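Local coordinates for putative uncharacterized protein (Coprinopsis cinerea, PDB 3W9A) that probably hydrolyses glycosidic bonds in beta-glucans, as a glycoside hydrolase family 131 enzyme whose catalytic domain is a beta-jelly roll, at residues S41-L46 / T65-A70; D17-S22 / Y30-K35. All blocks are in the same frame, centred on the assembly; numbering follows the deposited sequence.

Contact 1 (S41-L46 / T65-A70)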
loop_
_atom_site.group_PDB
_atom_site.type_symbol
_atom_site.label_atom_id
_atom_site.label_comp_id
_atom_site.label_asym_id
_atom_site.label_seq_id
_atom_site.Cartn_x
_atom_site.Cartn_y
_atom_site.Cartn_z
ATOM N N SER A 41 15.235 6.017 8.767
ATOM C CA SER A 41 15.091 7.234 7.961
ATOM C C SER A 41 15.642 7.135 6.513
ATOM O O SER A 41 15.361 8.001 5.710
ATOM C CB SER A 41 15.755 8.413 8.656
ATOM O OG SER A 41 17.154 8.264 8.577
ATOM N N ARG A 42 16.430 6.108 6.197
ATOM C CA ARG A 42 16.804 5.826 4.804
ATOM C C ARG A 42 15.608 5.255 3.994
ATOM O O ARG A 42 15.561 5.386 2.764
ATOM C CB ARG A 42 17.968 4.845 4.763
ATOM C CG ARG A 42 18.599 4.674 3.393
ATOM C CD ARG A 42 19.713 3.646 3.419
ATOM N NE ARG A 42 20.779 4.031 4.331
ATOM C CZ ARG A 42 21.814 3.256 4.642
ATOM N NH1 ARG A 42 21.922 2.041 4.129
ATOM N NH2 ARG A 42 22.743 3.700 5.481
ATOM N N TYR A 43 14.643 4.647 4.690
ATOM C CA TYR A 43 13.557 3.902 4.037
ATOM C C TYR A 43 12.145 4.444 4.274
ATOM O O TYR A 43 11.267 4.304 3.417
ATOM C CB TYR A 43 13.603 2.452 4.501
ATOM C CG TYR A 43 14.978 1.832 4.456
ATOM C CD1 TYR A 43 15.681 1.717 3.244
ATOM C CD2 TYR A 43 15.572 1.367 5.606
ATOM C CE1 TYR A 43 16.939 1.149 3.203
ATOM C CE2 TYR A 43 16.830 0.813 5.580
ATOM C CZ TYR A 43 17.514 0.716 4.385
ATOM O OH TYR A 43 18.755 0.141 4.391
ATOM N N LEU A 44 11.925 5.038 5.438
ATOM C CA LEU A 44 10.605 5.536 5.814
ATOM C C LEU A 44 10.682 6.968 6.301
ATOM O O LEU A 44 11.419 7.274 7.229
ATOM C CB LEU A 44 9.979 4.641 6.894
ATOM C CG LEU A 44 9.707 3.187 6.493
ATOM C CD1 LEU A 44 9.271 2.381 7.705
ATOM C CD2 LEU A 44 8.674 3.059 5.356
ATOM N N ASN A 45 9.925 7.848 5.653
ATOM C CA ASN A 45 9.851 9.238 6.060
ATOM C C ASN A 45 8.423 9.747 6.028
ATOM O O ASN A 45 7.600 9.291 5.234
ATOM C CB ASN A 45 10.752 10.108 5.183
ATOM C CG ASN A 45 12.204 9.778 5.365
ATOM O OD1 ASN A 45 12.782 8.992 4.596
ATOM N ND2 ASN A 45 12.791 10.297 6.437
ATOM N N LEU A 46 8.152 10.719 6.891
ATOM C CA LEU A 46 6.814 11.223 7.148
ATOM C C LEU A 46 6.777 12.737 6.980
ATOM O O LEU A 46 7.709 13.426 7.396
ATOM C CB LEU A 46 6.421 10.850 8.572
ATOM C CG LEU A 46 6.425 9.347 8.894
ATOM C CD1 LEU A 46 7.026 9.056 10.268
ATOM C CD2 LEU A 46 5.025 8.776 8.774
ATOM N N THR A 65 10.923 4.573 0.685
ATOM C CA THR A 65 12.092 4.585 -0.190
ATOM C C THR A 65 12.796 3.226 -0.246
ATOM O O THR A 65 13.148 2.645 0.786
ATOM C CB THR A 65 13.113 5.691 0.225
ATOM O OG1 THR A 65 12.503 6.982 0.143
ATOM C CG2 THR A 65 14.370 5.673 -0.675
ATOM N N ILE A 66 13.041 2.751 -1.465
ATOM C CA ILE A 66 13.919 1.611 -1.694
ATOM C C ILE A 66 15.215 2.060 -2.363
ATOM O O ILE A 66 15.209 2.876 -3.285
ATOM C CB ILE A 66 13.231 0.500 -2.514
ATOM C CG1 ILE A 66 12.625 1.065 -3.808
ATOM C CG2 ILE A 66 12.197 -0.216 -1.647
ATOM C CD1 ILE A 66 12.124 0.035 -4.799
ATOM N N ASP A 67 16.341 1.592 -1.841
ATOM C CA ASP A 67 17.618 1.803 -2.516
ATOM C C ASP A 67 18.377 0.498 -2.505
ATOM O O ASP A 67 17.823 -0.531 -2.082
ATOM C CB ASP A 67 18.418 2.967 -1.895
ATOM C CG ASP A 67 18.893 2.689 -0.475
ATOM O OD1 ASP A 67 18.851 1.540 0.017
ATOM O OD2 ASP A 67 19.300 3.665 0.172
ATOM N N THR A 68 19.629 0.531 -2.965
ATOM C CA THR A 68 20.427 -0.671 -3.095
ATOM C C THR A 68 20.719 -1.339 -1.757
ATOM O O THR A 68 21.007 -2.518 -1.732
ATOM C CB THR A 68 21.772 -0.433 -3.819
ATOM O OG1 THR A 68 22.602 0.440 -3.051
ATOM C CG2 THR A 68 21.544 0.145 -5.151
ATOM N N THR A 69 20.611 -0.604 -0.651
ATOM C CA THR A 69 20.800 -1.202 0.675
ATOM C C THR A 69 19.528 -1.787 1.291
ATOM O O THR A 69 19.579 -2.298 2.408
ATOM C CB THR A 69 21.353 -0.190 1.673
ATOM O OG1 THR A 69 20.299 0.720 2.073
ATOM C CG2 THR A 69 22.548 0.574 1.074
ATOM N N ALA A 70 18.400 -1.706 0.585
ATOM C CA ALA A 70 17.104 -2.126 1.136
ATOM C C ALA A 70 16.890 -3.620 0.937
ATOM O O ALA A 70 16.004 -4.049 0.207
ATOM C CB ALA A 70 15.974 -1.338 0.482
#
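At one end of the antiparallel strand pair 44-47/61-66 of the beta-jelly roll, Arg42 and Tyr43 meet Thr65 and the Asx turn that Asp67 forms just after the second strand. Between the two segments the backbone link is one nearly straight bond, Thr65 N to Tyr43 O, 2.8 Å with 175° at the hydrogen; Asn45 continues the pairing with Lys63. Beyond Thr65 the contact passes from backbone to side chains and converges on one hydroxyl. Tyr43 OH donates to Thr69 OG1 at 2.8 Å while accepting from Gly38 N. Arg42 NH1 reaches the same Thr69 OG1 at 2.9 Å, and this oxygen lies almost in the guanidinium plane. A bend at chi3 (-60°), after two extended torsions, turns the arginine end onto the threonine. Thr69 OG1 in turn gives its proton to Asp67 OD1 at 2.6 Å, on the syn side of the carboxylate. Two accepted bonds and one donated bond thus fix the rotation of the hydroxyl. Thr69 N closes the Asx turn on Asp67 OD1 at 2.9 Å, coming from above the carboxylate plane. Replacing Tyr43 by a phenylalanine would probably leave Thr69 OG1 with one donor fewer and Gly38 N without its acceptor. Arg42 and Asp67 stop short of a salt bridge, with NE 4.4 Å from OD2, although their charges may still attract. The Tyr43 ring is covered on one face by Arg42 CB, 4.0 Å above its centre, and meets Thr65 O and Asp67 OD1 at its edge. Thr65 turns its own hydroxyl elsewhere, to Asp214 OD1. On the side of the turn's last residue, the methyl CB of Ala70 packs against Tyr43 CE1 at 3.8 Å.

Contact 2 (D17-S22 / Y30-K35); sequences DFDRWS and YQWYIK
Trp21 lays one face of its indole over the backbone of Gln31 and Trp32, the tightly packed part of the contact. Gln31 CA stands 3.7 Å from the centroid of the Trp21 five-membered ring, 16° off its normal, a CH-pi contact; Trp32 N is 3.4 Å from Trp21 CE3 over the same face. With CG anti to the backbone N (chi1 -177°), the indole lies obliquely along the strand, from Tyr30 O near CD1 to Tyr33 CD2 near CH2. Trp21 NE1 and Gln31 NE2 both donate to Gln84 OE1.

Phe18 CB touches Trp32 CD1 at 3.7 Å, but water fills in here and beside the stack: water 1 lies 2.8 Å from both Phe18 O and Tyr30 O, and water 2 lies 2.9 Å from both Trp21 O and Trp32 O. Each probably links its two carbonyls, though other acceptors nearby may compete. On the looser solvent side, exposed Asp19 lies alongside the Trp32 indole, OD1 near the ring plane, and both bond to Thr40 OG1. The type I beta turn from Phe18 to Trp21, at the end of helix 15-18, covers strand 30-34 of the jelly roll, and Phe18 also packs on Leu81 of its partner strand 77-83.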
loop_
_atom_site.group_PDB
_atom_site.type_symbol
_atom_site.label_atom_id
_atom_site.label_comp_id
_atom_site.label_asym_id
_atom_site.label_seq_id
_atom_site.Cartn_x
_atom_site.Cartn_y
_atom_site.Cartn_z
ATOM N N ASP A 17 9.875 6.606 15.211
ATOM C CA ASP A 17 8.603 6.104 15.723
ATOM C C ASP A 17 8.326 4.673 15.251
ATOM O O ASP A 17 7.795 3.868 16.003
ATOM C CB ASP A 17 7.431 7.051 15.382
ATOM C CG ASP A 17 7.411 8.315 16.253
ATOM O OD1 ASP A 17 7.963 8.292 17.376
ATOM O OD2 ASP A 17 6.858 9.341 15.807
ATOM N N PHE A 18 8.735 4.328 14.037
ATOM C CA PHE A 18 8.570 2.954 13.560
ATOM C C PHE A 18 9.497 1.955 14.307
ATOM O O PHE A 18 9.170 0.774 14.432
ATOM C CB PHE A 18 8.802 2.879 12.054
ATOM C CG PHE A 18 7.710 3.501 11.235
ATOM C CD1 PHE A 18 6.473 2.874 11.103
ATOM C CD2 PHE A 18 7.926 4.699 10.571
ATOM C CE1 PHE A 18 5.470 3.439 10.327
ATOM C CE2 PHE A 18 6.935 5.264 9.794
ATOM C CZ PHE A 18 5.709 4.638 9.663
ATOM N N ASP A 19 10.621 2.445 14.824
ATOM C CA ASP A 19 11.588 1.614 15.563
ATOM C C ASP A 19 11.115 1.180 16.956
ATOM O O ASP A 19 11.742 0.340 17.580
ATOM C CB ASP A 19 12.948 2.327 15.688
ATOM C CG ASP A 19 13.610 2.586 14.328
ATOM O OD1 ASP A 19 13.386 1.796 13.383
ATOM O OD2 ASP A 19 14.349 3.579 14.189
ATOM N N ARG A 20 10.039 1.758 17.468
ATOM C CA ARG A 20 9.524 1.333 18.777
ATOM C C ARG A 20 9.048 -0.109 18.740
ATOM O O ARG A 20 9.146 -0.819 19.717
ATOM C CB ARG A 20 8.378 2.229 19.243
ATOM C CG ARG A 20 8.832 3.567 19.808
ATOM C CD ARG A 20 7.723 4.210 20.630
ATOM N NE ARG A 20 6.587 4.580 19.777
ATOM C CZ ARG A 20 6.419 5.771 19.197
ATOM N NH1 ARG A 20 7.309 6.747 19.377
ATOM N NH2 ARG A 20 5.351 5.993 18.425
ATOM N N TRP A 21 8.535 -0.536 17.594
ATOM C CA TRP A 21 8.037 -1.888 17.437
ATOM C C TRP A 21 9.184 -2.916 17.441
ATOM O O TRP A 21 10.260 -2.666 16.892
ATOM C CB TRP A 21 7.247 -1.992 16.128
ATOM C CG TRP A 21 6.633 -3.320 15.918
ATOM C CD1 TRP A 21 5.368 -3.701 16.260
ATOM C CD2 TRP A 21 7.254 -4.460 15.319
ATOM N NE1 TRP A 21 5.158 -5.012 15.905
ATOM C CE2 TRP A 21 6.297 -5.503 15.321
ATOM C CE3 TRP A 21 8.513 -4.693 14.752
ATOM C CZ2 TRP A 21 6.569 -6.771 14.808
ATOM C CZ3 TRP A 21 8.782 -5.940 14.232
ATOM C CH2 TRP A 21 7.811 -6.972 14.268
ATOM N N SER A 22 8.915 -4.079 18.022
ATOM C CA SER A 22 9.778 -5.242 17.895
ATOM C C SER A 22 8.942 -6.503 18.091
ATOM O O SER A 22 7.779 -6.417 18.508
ATOM C CB SER A 22 10.928 -5.207 18.902
ATOM O OG SER A 22 10.475 -5.339 20.242
ATOM N N TYR A 30 1.882 -0.933 13.164
ATOM C CA TYR A 30 2.689 -1.432 12.042
ATOM C C TYR A 30 3.904 -2.225 12.502
ATOM O O TYR A 30 4.670 -1.759 13.346
ATOM C CB TYR A 30 3.201 -0.258 11.218
ATOM C CG TYR A 30 2.187 0.396 10.318
ATOM C CD1 TYR A 30 1.858 -0.167 9.088
ATOM C CD2 TYR A 30 1.596 1.602 10.658
ATOM C CE1 TYR A 30 0.946 0.453 8.233
ATOM C CE2 TYR A 30 0.688 2.221 9.801
ATOM C CZ TYR A 30 0.380 1.640 8.593
ATOM O OH TYR A 30 -0.511 2.230 7.736
ATOM N N GLN A 31 4.090 -3.401 11.905
ATOM C CA GLN A 31 5.296 -4.203 12.103
ATOM C C GLN A 31 6.362 -3.701 11.140
ATOM O O GLN A 31 6.089 -3.455 9.971
ATOM C CB GLN A 31 5.044 -5.658 11.839
ATOM C CG GLN A 31 3.829 -6.224 12.534
ATOM C CD GLN A 31 3.684 -7.710 12.349
ATOM O OE1 GLN A 31 4.065 -8.272 11.327
ATOM N NE2 GLN A 31 3.092 -8.349 13.324
ATOM N N TRP A 32 7.577 -3.567 11.639
ATOM C CA TRP A 32 8.633 -2.976 10.836
ATOM C C TRP A 32 9.868 -3.873 10.994
ATOM O O TRP A 32 10.606 -3.772 11.980
ATOM C CB TRP A 32 8.869 -1.559 11.304
ATOM C CG TRP A 32 10.035 -0.830 10.689
ATOM C CD1 TRP A 32 10.962 -0.096 11.345
ATOM C CD2 TRP A 32 10.376 -0.778 9.306
ATOM N NE1 TRP A 32 11.869 0.423 10.460
ATOM C CE2 TRP A 32 11.521 0.026 9.194
ATOM C CE3 TRP A 32 9.794 -1.304 8.139
ATOM C CZ2 TRP A 32 12.123 0.300 7.974
ATOM C CZ3 TRP A 32 10.391 -1.011 6.909
ATOM C CH2 TRP A 32 11.533 -0.220 6.836
ATOM N N TYR A 33 10.001 -4.807 10.060
ATOM C CA TYR A 33 11.144 -5.740 10.018
ATOM C C TYR A 33 11.609 -6.084 8.596
ATOM O O TYR A 33 12.711 -6.559 8.438
ATOM C CB TYR A 33 10.840 -7.032 10.787
ATOM C CG TYR A 33 9.727 -7.876 10.206
ATOM C CD1 TYR A 33 9.996 -8.921 9.337
ATOM C CD2 TYR A 33 8.402 -7.615 10.522
ATOM C CE1 TYR A 33 8.967 -9.698 8.799
ATOM C CE2 TYR A 33 7.371 -8.382 9.996
ATOM C CZ TYR A 33 7.648 -9.416 9.129
ATOM O OH TYR A 33 6.598 -10.165 8.613
ATOM N N ILE A 34 10.762 -5.890 7.575
ATOM C CA ILE A 34 11.148 -6.171 6.201
ATOM C C ILE A 34 11.884 -4.929 5.680
ATOM O O ILE A 34 11.293 -4.041 5.097
ATOM C CB ILE A 34 9.923 -6.537 5.316
ATOM C CG1 ILE A 34 9.209 -7.771 5.873
ATOM C CG2 ILE A 34 10.342 -6.838 3.887
ATOM C CD1 ILE A 34 7.943 -8.160 5.125
ATOM N N LYS A 35 13.185 -4.871 5.924
ATOM C CA LYS A 35 13.958 -3.680 5.642
ATOM C C LYS A 35 15.436 -3.995 5.514
ATOM O O LYS A 35 15.881 -5.073 5.928
ATOM C CB LYS A 35 13.799 -2.718 6.807
ATOM C CG LYS A 35 14.358 -3.265 8.102
ATOM C CD LYS A 35 13.846 -2.519 9.312
ATOM C CE LYS A 35 14.535 -3.002 10.578
ATOM N NZ LYS A 35 13.799 -2.561 11.796
HETATM O O HOH W 1 6.574 0.335 13.509
HETATM O O HOH W 2 11.088 -2.019 14.204
#

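How the contacts relate
Along the chain the two contacts come in series: 17-22 and 30-35 close contact 2 before 41-46 and 65-70 form contact 1. Their centres are about 13 Å apart, on the same side of the chain's centre. Strand 30-34 pairs with 77-83 in one antiparallel sheet, whereas 44-47 and 61-66 belong to the other, so the two contacts touch where side chains from strands of the two sheets pack on each other. Leu44 CD1 lies 3.5 Å from Trp32 CZ2, and Leu46 CD1 lies 3.8 Å from Phe18 CE2. This apolar packing joins strand 30-34 and the helix 15-18 region to strand 44-47 within the catalytic domain.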